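Local coordinates for Glyoxalase/bleomycin resistance protein/dioxygenase (Catenulispora acidiphila, PDB 4N04) that belongs to the glyoxalase/bleomycin resistance/dioxygenase superfamily and may act as a dioxygenase, although its actual reaction and substrate are not established, at residues 10-24 with 51-65. The protein carries 1 engineered substitution. Numbering follows the deposited sequence.
Sequences AGVAVGDFGAALAWY and LYIVERPEHAGHAMQ. Engineered in segment 51-65: Met64 (natural residue Val).
Ile53 meets helix 17-24 through two branches. Its CG2 sits over one face of the Tyr24 ring, 3.9 Å from the centroid and 14° off the ring normal, a CH-pi contact; Trp23 CE3 covers the opposite face. With CG1 between the backbone N and carbonyl carbon (chi1 62°), the other branch points at the helix: Ile53 CD1 comes 3.8 Å from Leu21 CA, and Ile53 CG1 lies 4.0 Å from Phe17 CE1, the Phe17 and Ile53 side chains crossing at about a right angle. Val14 CG1 flanks Ile53 CB, while Leu51 CD2 meets Tyr24 CD1 and Leu51 CD1 meets Val12 CG2.

Beneath this layer, strands 10-14 and 51-55 pair in parallel, their axes 27° apart, through alternating bonds such as Val12 N to Tyr52 O (2.8 Å). On the other face, the Tyr52 ring lies over Gly11, whose CA is 3.7 Å from the ring centroid.

Across strand 10-14 from this pairing, Gln65 bends at chi2, and its NE2 makes a weak hydrogen bond to Gly11 O at 2.8 Å. Water 2 accepts from Gly61 N and donates to Ala13 O, a second polar link on that flank. Near the helix start, Phe17 N donates to Glu55 OE2 (3.1 Å) from above the carboxylate plane, and N-cap Asp16 accepts weakly from Ala19 N through OD2.

The order strand 8-14, helix 17-28, strands 34-37, 40-46 and 49-55 makes one βαβββ module of the vicinal oxygen chelate fold; residues 56-63 lead into the second. The chemistry is divided: apolar branches join helix to sheet, whereas polar links, one weak and one through water, join the strand edge beside the apolar Val12-Ala63 contact, and Glu55 meets the helix start, whose N-terminus would probably help stabilise its negative charge.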
ATOM      1  N   ALA A  10       8.939   0.487   5.019  1.00 29.48           N
ATOM      2  CA  ALA A  10       8.733  -0.485   3.953  1.00 30.23           C
ATOM      3  C   ALA A  10       8.716   0.246   2.611  1.00 28.24           C
ATOM      4  O   ALA A  10       7.854   1.097   2.382  1.00 29.00           O
ATOM      5  CB  ALA A  10       7.433  -1.265   4.169  1.00 28.95           C
ATOM      6  N   GLY A  11       9.670  -0.076   1.735  1.00 27.49           N
ATOM      7  CA  GLY A  11       9.816   0.631   0.470  1.00 27.55           C
ATOM      8  C   GLY A  11       9.244  -0.042  -0.773  1.00 28.59           C
ATOM      9  O   GLY A  11       9.173  -1.268  -0.878  1.00 27.45           O
ATOM     10  N   VAL A  12       8.826   0.772  -1.733  1.00 31.02           N
ATOM     11  CA  VAL A  12       8.352   0.265  -3.006  1.00 27.91           C
ATOM     12  C   VAL A  12       8.997   1.074  -4.116  1.00 28.46           C
ATOM     13  O   VAL A  12       8.861   2.287  -4.164  1.00 31.30           O
ATOM     14  CB  VAL A  12       6.808   0.370  -3.137  1.00 29.40           C
ATOM     15  CG1 VAL A  12       6.362  -0.135  -4.502  1.00 29.27           C
ATOM     16  CG2 VAL A  12       6.100  -0.407  -2.012  1.00 28.77           C
ATOM     17  N   ALA A  13       9.724   0.418  -5.006  1.00 31.59           N
ATOM     18  CA  ALA A  13      10.239   1.114  -6.171  1.00 29.05           C
ATOM     19  C   ALA A  13       9.119   1.277  -7.200  1.00 31.21           C
ATOM     20  O   ALA A  13       8.389   0.315  -7.492  1.00 29.85           O
ATOM     21  CB  ALA A  13      11.420   0.352  -6.776  1.00 28.75           C
ATOM     22  N   VAL A  14       8.985   2.473  -7.764  1.00 31.45           N
ATOM     23  CA  VAL A  14       7.979   2.697  -8.803  1.00 32.89           C
ATOM     24  C   VAL A  14       8.554   3.246 -10.126  1.00 36.76           C
ATOM     25  O   VAL A  14       9.684   3.749 -10.176  1.00 34.49           O
ATOM     26  CB  VAL A  14       6.834   3.615  -8.304  1.00 34.01           C
ATOM     27  CG1 VAL A  14       6.269   3.097  -6.968  1.00 32.96           C
ATOM     28  CG2 VAL A  14       7.319   5.049  -8.173  1.00 35.07           C
ATOM     29  N   GLY A  15       7.761   3.120 -11.186  1.00 36.50           N
ATOM     30  CA  GLY A  15       8.126   3.640 -12.496  1.00 40.38           C
ATOM     31  C   GLY A  15       7.800   5.119 -12.640  1.00 49.26           C
ATOM     32  O   GLY A  15       8.651   5.972 -12.428  1.00 53.93           O
ATOM     33  N   ASP A  16       6.566   5.473 -13.025  1.00 54.20           N
ATOM     34  CA  ASP A  16       6.133   6.866 -13.034  1.00 49.19           C
ATOM     35  C   ASP A  16       5.717   7.292 -11.633  1.00 46.31           C
ATOM     36  O   ASP A  16       4.781   6.732 -11.067  1.00 46.17           O
ATOM     37  CB  ASP A  16       4.983   7.073 -14.023  1.00 55.80           C
ATOM     38  CG  ASP A  16       4.209   8.365 -13.766  1.00 71.04           C
ATOM     39  OD1 ASP A  16       4.783   9.369 -13.279  1.00 76.86           O
ATOM     40  OD2 ASP A  16       3.002   8.380 -14.059  1.00 78.07           O
ATOM     41  N   PHE A  17       6.395   8.295 -11.082  1.00 43.56           N
ATOM     42  CA  PHE A  17       6.099   8.724  -9.723  1.00 48.08           C
ATOM     43  C   PHE A  17       4.664   9.242  -9.567  1.00 52.51           C
ATOM     44  O   PHE A  17       3.948   8.823  -8.655  1.00 53.66           O
ATOM     45  CB  PHE A  17       7.108   9.759  -9.248  1.00 46.95           C
ATOM     46  CG  PHE A  17       6.880  10.215  -7.838  1.00 51.55           C
ATOM     47  CD1 PHE A  17       7.318   9.451  -6.768  1.00 52.46           C
ATOM     48  CD2 PHE A  17       6.228  11.408  -7.576  1.00 51.86           C
ATOM     49  CE1 PHE A  17       7.114   9.875  -5.458  1.00 51.68           C
ATOM     50  CE2 PHE A  17       6.023  11.837  -6.269  1.00 52.55           C
ATOM     51  CZ  PHE A  17       6.468  11.067  -5.210  1.00 53.64           C
ATOM     52  N   GLY A  18       4.240  10.134 -10.460  1.00 51.93           N
ATOM     53  CA  GLY A  18       2.895  10.681 -10.414  1.00 45.64           C
ATOM     54  C   GLY A  18       1.771   9.656 -10.381  1.00 46.89           C
ATOM     55  O   GLY A  18       0.848   9.765  -9.571  1.00 45.58           O
ATOM     56  N   ALA A  19       1.841   8.651 -11.254  1.00 45.67           N
ATOM     57  CA  ALA A  19       0.824   7.596 -11.266  1.00 44.53           C
ATOM     58  C   ALA A  19       0.823   6.848  -9.938  1.00 49.94           C
ATOM     59  O   ALA A  19      -0.230   6.563  -9.363  1.00 52.45           O
ATOM     60  CB  ALA A  19       1.054   6.636 -12.406  1.00 44.09           C
ATOM     61  N   ALA A  20       2.017   6.549  -9.446  1.00 44.64           N
ATOM     62  CA  ALA A  20       2.154   5.782  -8.216  1.00 45.91           C
ATOM     63  C   ALA A  20       1.641   6.574  -7.011  1.00 46.44           C
ATOM     64  O   ALA A  20       0.937   6.035  -6.151  1.00 43.20           O
ATOM     65  CB  ALA A  20       3.612   5.340  -8.010  1.00 42.28           C
ATOM     66  N   LEU A  21       2.004   7.849  -6.950  1.00 43.98           N
ATOM     67  CA  LEU A  21       1.571   8.703  -5.857  1.00 46.80           C
ATOM     68  C   LEU A  21       0.048   8.787  -5.824  1.00 50.54           C
ATOM     69  O   LEU A  21      -0.560   8.680  -4.755  1.00 49.04           O
ATOM     70  CB  LEU A  21       2.185  10.094  -5.998  1.00 45.21           C
ATOM     71  CG  LEU A  21       1.732  11.186  -5.028  1.00 51.99           C
ATOM     72  CD1 LEU A  21       1.922  10.764  -3.582  1.00 45.66           C
ATOM     73  CD2 LEU A  21       2.518  12.461  -5.315  1.00 53.28           C
ATOM     74  N   ALA A  22      -0.561   8.965  -6.995  1.00 45.36           N
ATOM     75  CA  ALA A  22      -2.008   9.035  -7.094  1.00 56.81           C
ATOM     76  C   ALA A  22      -2.632   7.752  -6.549  1.00 57.02           C
ATOM     77  O   ALA A  22      -3.506   7.785  -5.668  1.00 57.21           O
ATOM     78  CB  ALA A  22      -2.420   9.250  -8.533  1.00 46.21           C
ATOM     79  N   TRP A  23      -2.156   6.620  -7.066  1.00 54.77           N
ATOM     80  CA  TRP A  23      -2.682   5.318  -6.688  1.00 43.93           C
ATOM     81  C   TRP A  23      -2.531   5.035  -5.197  1.00 43.64           C
ATOM     82  O   TRP A  23      -3.498   4.661  -4.539  1.00 44.67           O
ATOM     83  CB  TRP A  23      -2.027   4.219  -7.517  1.00 43.19           C
ATOM     84  CG  TRP A  23      -2.656   2.884  -7.320  1.00 48.10           C
ATOM     85  CD1 TRP A  23      -3.718   2.371  -8.005  1.00 42.83           C
ATOM     86  CD2 TRP A  23      -2.269   1.884  -6.370  1.00 44.94           C
ATOM     87  NE1 TRP A  23      -4.019   1.117  -7.538  1.00 42.25           N
ATOM     88  CE2 TRP A  23      -3.141   0.791  -6.538  1.00 45.46           C
ATOM     89  CE3 TRP A  23      -1.271   1.806  -5.391  1.00 44.91           C
ATOM     90  CZ2 TRP A  23      -3.045  -0.364  -5.766  1.00 41.04           C
ATOM     91  CZ3 TRP A  23      -1.180   0.654  -4.625  1.00 40.87           C
ATOM     92  CH2 TRP A  23      -2.064  -0.409  -4.815  1.00 40.63           C
ATOM     93  N   TYR A  24      -1.339   5.222  -4.647  1.00 43.34           N
ATOM     94  CA  TYR A  24      -1.151   4.962  -3.222  1.00 44.60           C
ATOM     95  C   TYR A  24      -1.990   5.898  -2.350  1.00 44.70           C
ATOM     96  O   TYR A  24      -2.444   5.516  -1.268  1.00 43.78           O
ATOM     97  CB  TYR A  24       0.337   5.011  -2.836  1.00 42.66           C
ATOM     98  CG  TYR A  24       1.093   3.750  -3.217  1.00 44.05           C
ATOM     99  CD1 TYR A  24       1.205   2.684  -2.326  1.00 41.12           C
ATOM    100  CD2 TYR A  24       1.664   3.618  -4.473  1.00 41.59           C
ATOM    101  CE1 TYR A  24       1.879   1.520  -2.672  1.00 40.34           C
ATOM    102  CE2 TYR A  24       2.328   2.487  -4.837  1.00 40.85           C
ATOM    103  CZ  TYR A  24       2.441   1.424  -3.935  1.00 47.74           C
ATOM    104  OH  TYR A  24       3.114   0.289  -4.306  1.00 39.52           O
ATOM    105  N   LEU A  51       5.422   3.559   5.107  1.00 41.20           N
ATOM    106  CA  LEU A  51       5.520   3.038   3.759  1.00 37.98           C
ATOM    107  C   LEU A  51       6.036   4.160   2.881  1.00 39.99           C
ATOM    108  O   LEU A  51       5.563   5.296   2.985  1.00 42.85           O
ATOM    109  CB  LEU A  51       4.139   2.603   3.271  1.00 40.64           C
ATOM    110  CG  LEU A  51       3.992   2.258   1.783  1.00 43.13           C
ATOM    111  CD1 LEU A  51       4.718   0.961   1.458  1.00 39.04           C
ATOM    112  CD2 LEU A  51       2.518   2.169   1.386  1.00 43.26           C
ATOM    113  N   TYR A  52       7.007   3.863   2.023  1.00 33.23           N
ATOM    114  CA  TYR A  52       7.463   4.864   1.068  1.00 35.93           C
ATOM    115  C   TYR A  52       7.596   4.363  -0.368  1.00 38.82           C
ATOM    116  O   TYR A  52       7.930   3.203  -0.609  1.00 43.56           O
ATOM    117  CB  TYR A  52       8.759   5.542   1.538  1.00 33.78           C
ATOM    118  CG  TYR A  52      10.006   4.694   1.446  1.00 35.50           C
ATOM    119  CD1 TYR A  52      10.858   4.795   0.349  1.00 36.82           C
ATOM    120  CD2 TYR A  52      10.343   3.804   2.460  1.00 35.69           C
ATOM    121  CE1 TYR A  52      12.015   4.023   0.264  1.00 37.73           C
ATOM    122  CE2 TYR A  52      11.501   3.036   2.387  1.00 34.90           C
ATOM    123  CZ  TYR A  52      12.330   3.144   1.289  1.00 37.13           C
ATOM    124  OH  TYR A  52      13.472   2.370   1.212  1.00 37.84           O
ATOM    125  N   ILE A  53       7.319   5.253  -1.314  1.00 39.66           N
ATOM    126  CA  ILE A  53       7.557   4.985  -2.724  1.00 34.66           C
ATOM    127  C   ILE A  53       8.686   5.876  -3.235  1.00 37.52           C
ATOM    128  O   ILE A  53       8.852   7.016  -2.797  1.00 37.84           O
ATOM    129  CB  ILE A  53       6.291   5.215  -3.566  1.00 36.06           C
ATOM    130  CG1 ILE A  53       5.859   6.684  -3.477  1.00 37.89           C
ATOM    131  CG2 ILE A  53       5.172   4.307  -3.097  1.00 35.81           C
ATOM    132  CD1 ILE A  53       4.624   7.024  -4.296  1.00 39.59           C
ATOM    133  N   VAL A  54       9.475   5.355  -4.162  1.00 36.99           N
ATOM    134  CA  VAL A  54      10.546   6.140  -4.751  1.00 35.77           C
ATOM    135  C   VAL A  54      10.640   5.762  -6.218  1.00 38.46           C
ATOM    136  O   VAL A  54      10.415   4.614  -6.574  1.00 35.43           O
ATOM    137  CB  VAL A  54      11.895   5.880  -4.043  1.00 34.78           C
ATOM    138  CG1 VAL A  54      12.183   4.392  -3.971  1.00 33.10           C
ATOM    139  CG2 VAL A  54      13.034   6.629  -4.744  1.00 35.97           C
ATOM    140  N   GLU A  55      10.942   6.726  -7.078  1.00 39.40           N
ATOM    141  CA  GLU A  55      11.092   6.424  -8.488  1.00 40.39           C
ATOM    142  C   GLU A  55      12.436   5.721  -8.747  1.00 39.79           C
ATOM    143  O   GLU A  55      13.487   6.344  -8.712  1.00 40.15           O
ATOM    144  CB  GLU A  55      10.944   7.698  -9.317  1.00 47.68           C
ATOM    145  CG  GLU A  55      10.835   7.456 -10.814  1.00 55.42           C
ATOM    146  CD  GLU A  55      10.401   8.693 -11.607  1.00 66.30           C
ATOM    147  OE1 GLU A  55      11.145   9.087 -12.526  1.00 72.69           O
ATOM    148  OE2 GLU A  55       9.317   9.262 -11.334  1.00 68.26           O
ATOM    149  N   ARG A  56      12.393   4.405  -8.942  1.00 39.08           N
ATOM    150  CA  ARG A  56      13.557   3.637  -9.385  1.00 42.55           C
ATOM    151  C   ARG A  56      13.007   2.622 -10.373  1.00 42.23           C
ATOM    152  O   ARG A  56      12.728   1.475 -10.005  1.00 41.37           O
ATOM    153  CB  ARG A  56      14.257   2.903  -8.227  1.00 42.31           C
ATOM    154  CG  ARG A  56      14.329   3.669  -6.923  1.00 47.43           C
ATOM    155  CD  ARG A  56      15.749   3.970  -6.500  1.00 52.93           C
ATOM    156  NE  ARG A  56      16.474   2.827  -5.934  1.00 50.87           N
ATOM    157  CZ  ARG A  56      17.519   2.257  -6.523  1.00 52.03           C
ATOM    158  NH1 ARG A  56      18.148   1.239  -5.959  1.00 42.56           N
ATOM    159  NH2 ARG A  56      17.939   2.719  -7.694  1.00 59.15           N
ATOM    160  N   PRO A  57      12.802   3.055 -11.625  1.00 41.41           N
ATOM    161  CA  PRO A  57      12.074   2.226 -12.586  1.00 38.39           C
ATOM    162  C   PRO A  57      12.710   0.864 -12.827  1.00 43.12           C
ATOM    163  O   PRO A  57      11.987  -0.070 -13.152  1.00 44.76           O
ATOM    164  CB  PRO A  57      12.057   3.084 -13.864  1.00 38.00           C
ATOM    165  CG  PRO A  57      12.956   4.230 -13.597  1.00 40.32           C
ATOM    166  CD  PRO A  57      13.013   4.420 -12.132  1.00 43.49           C
ATOM    167  N   GLU A  58      14.019   0.737 -12.646  1.00 35.34           N
ATOM    168  CA  GLU A  58      14.660  -0.553 -12.874  1.00 35.94           C
ATOM    169  C   GLU A  58      14.243  -1.604 -11.846  1.00 36.08           C
ATOM    170  O   GLU A  58      14.479  -2.787 -12.054  1.00 36.15           O
ATOM    171  CB  GLU A  58      16.196  -0.438 -12.953  1.00 39.24           C
ATOM    172  CG  GLU A  58      16.874  -0.052 -11.650  1.00 46.24           C
ATOM    173  CD  GLU A  58      16.740   1.448 -11.316  1.00 55.58           C
ATOM    174  OE1 GLU A  58      16.165   2.223 -12.119  1.00 53.43           O
ATOM    175  OE2 GLU A  58      17.227   1.856 -10.238  1.00 62.19           O
ATOM    176  N   HIS A  59      13.618  -1.184 -10.751  1.00 31.93           N
ATOM    177  CA  HIS A  59      13.177  -2.138  -9.732  1.00 33.85           C
ATOM    178  C   HIS A  59      11.681  -2.168  -9.534  1.00 29.56           C
ATOM    179  O   HIS A  59      11.200  -2.837  -8.626  1.00 35.82           O
ATOM    180  CB  HIS A  59      13.835  -1.853  -8.383  1.00 30.60           C
ATOM    181  CG  HIS A  59      15.320  -1.973  -8.415  1.00 36.99           C
ATOM    182  ND1 HIS A  59      15.958  -3.166  -8.682  1.00 33.98           N
ATOM    183  CD2 HIS A  59      16.292  -1.049  -8.238  1.00 35.17           C
ATOM    184  CE1 HIS A  59      17.264  -2.974  -8.654  1.00 33.98           C
ATOM    185  NE2 HIS A  59      17.494  -1.698  -8.394  1.00 36.09           N
ATOM    186  N   ALA A  60      10.950  -1.448 -10.375  1.00 30.33           N
ATOM    187  CA  ALA A  60       9.521  -1.232 -10.144  1.00 30.16           C
ATOM    188  C   ALA A  60       8.710  -2.503 -10.388  1.00 28.78           C
ATOM    189  O   ALA A  60       9.070  -3.315 -11.235  1.00 30.30           O
ATOM    190  CB  ALA A  60       9.014  -0.096 -11.013  1.00 31.60           C
ATOM    191  N   GLY A  61       7.641  -2.682  -9.613  1.00 28.82           N
ATOM    192  CA  GLY A  61       6.667  -3.735  -9.852  1.00 27.62           C
ATOM    193  C   GLY A  61       7.064  -5.093  -9.320  1.00 27.82           C
ATOM    194  O   GLY A  61       6.562  -6.108  -9.778  1.00 32.53           O
ATOM    195  N   HIS A  62       7.969  -5.111  -8.348  1.00 27.11           N
ATOM    196  CA  HIS A  62       8.467  -6.357  -7.789  1.00 28.40           C
ATOM    197  C   HIS A  62       8.327  -6.420  -6.280  1.00 25.77           C
ATOM    198  O   HIS A  62       8.772  -7.393  -5.668  1.00 24.22           O
ATOM    199  CB  HIS A  62       9.943  -6.517  -8.121  1.00 26.06           C
ATOM    200  CG  HIS A  62      10.205  -6.762  -9.564  1.00 25.34           C
ATOM    201  ND1 HIS A  62       9.865  -7.942 -10.186  1.00 30.25           N
ATOM    202  CD2 HIS A  62      10.782  -5.987 -10.512  1.00 26.22           C
ATOM    203  CE1 HIS A  62      10.226  -7.887 -11.455  1.00 25.36           C
ATOM    204  NE2 HIS A  62      10.784  -6.710 -11.677  1.00 35.08           N
ATOM    205  N   ALA A  63       7.747  -5.376  -5.684  1.00 25.66           N
ATOM    206  CA  ALA A  63       7.760  -5.246  -4.235  1.00 25.72           C
ATOM    207  C   ALA A  63       6.628  -6.065  -3.644  1.00 26.83           C
ATOM    208  O   ALA A  63       5.649  -6.379  -4.324  1.00 25.53           O
ATOM    209  CB  ALA A  63       7.658  -3.772  -3.813  1.00 26.99           C
HETATM  210  N   MSE A  64       6.770  -6.441  -2.386  1.00 33.14           N
HETATM  211  CA  MSE A  64       5.648  -7.049  -1.697  1.00 34.79           C
HETATM  212  C   MSE A  64       5.593  -6.612  -0.251  1.00 33.52           C
HETATM  213  O   MSE A  64       6.541  -6.801   0.496  1.00 30.71           O
HETATM  214  CB  MSE A  64       5.654  -8.570  -1.833  1.00 33.62           C
HETATM  215  CG  MSE A  64       6.980  -9.232  -1.627  1.00 35.56           C
HETATM  216 SE   MSE A  64       6.821 -10.969  -2.486  0.55 39.36          SE
HETATM  217  CE  MSE A  64       6.484 -10.311  -4.301  1.00 45.31           C
ATOM    218  N   GLN A  65       4.477  -5.991   0.117  1.00 31.86           N
ATOM    219  CA  GLN A  65       4.277  -5.505   1.471  1.00 31.80           C
ATOM    220  C   GLN A  65       2.938  -6.012   1.987  1.00 32.62           C
ATOM    221  O   GLN A  65       1.960  -6.070   1.244  1.00 36.33           O
ATOM    222  CB  GLN A  65       4.330  -3.972   1.494  1.00 32.37           C
ATOM    223  CG  GLN A  65       5.511  -3.353   0.737  1.00 32.36           C
ATOM    224  CD  GLN A  65       6.869  -3.627   1.387  1.00 43.80           C
ATOM    225  OE1 GLN A  65       6.954  -4.267   2.424  1.00 44.47           O
ATOM    226  NE2 GLN A  65       7.933  -3.134   0.776  1.00 32.15           N
TER
HETATM  227  O   HOH W   1       9.406  -2.750  -6.689  1.00 22.03           O
HETATM  228  O   HOH W   2       5.954  -0.876  -7.984  1.00 25.07           O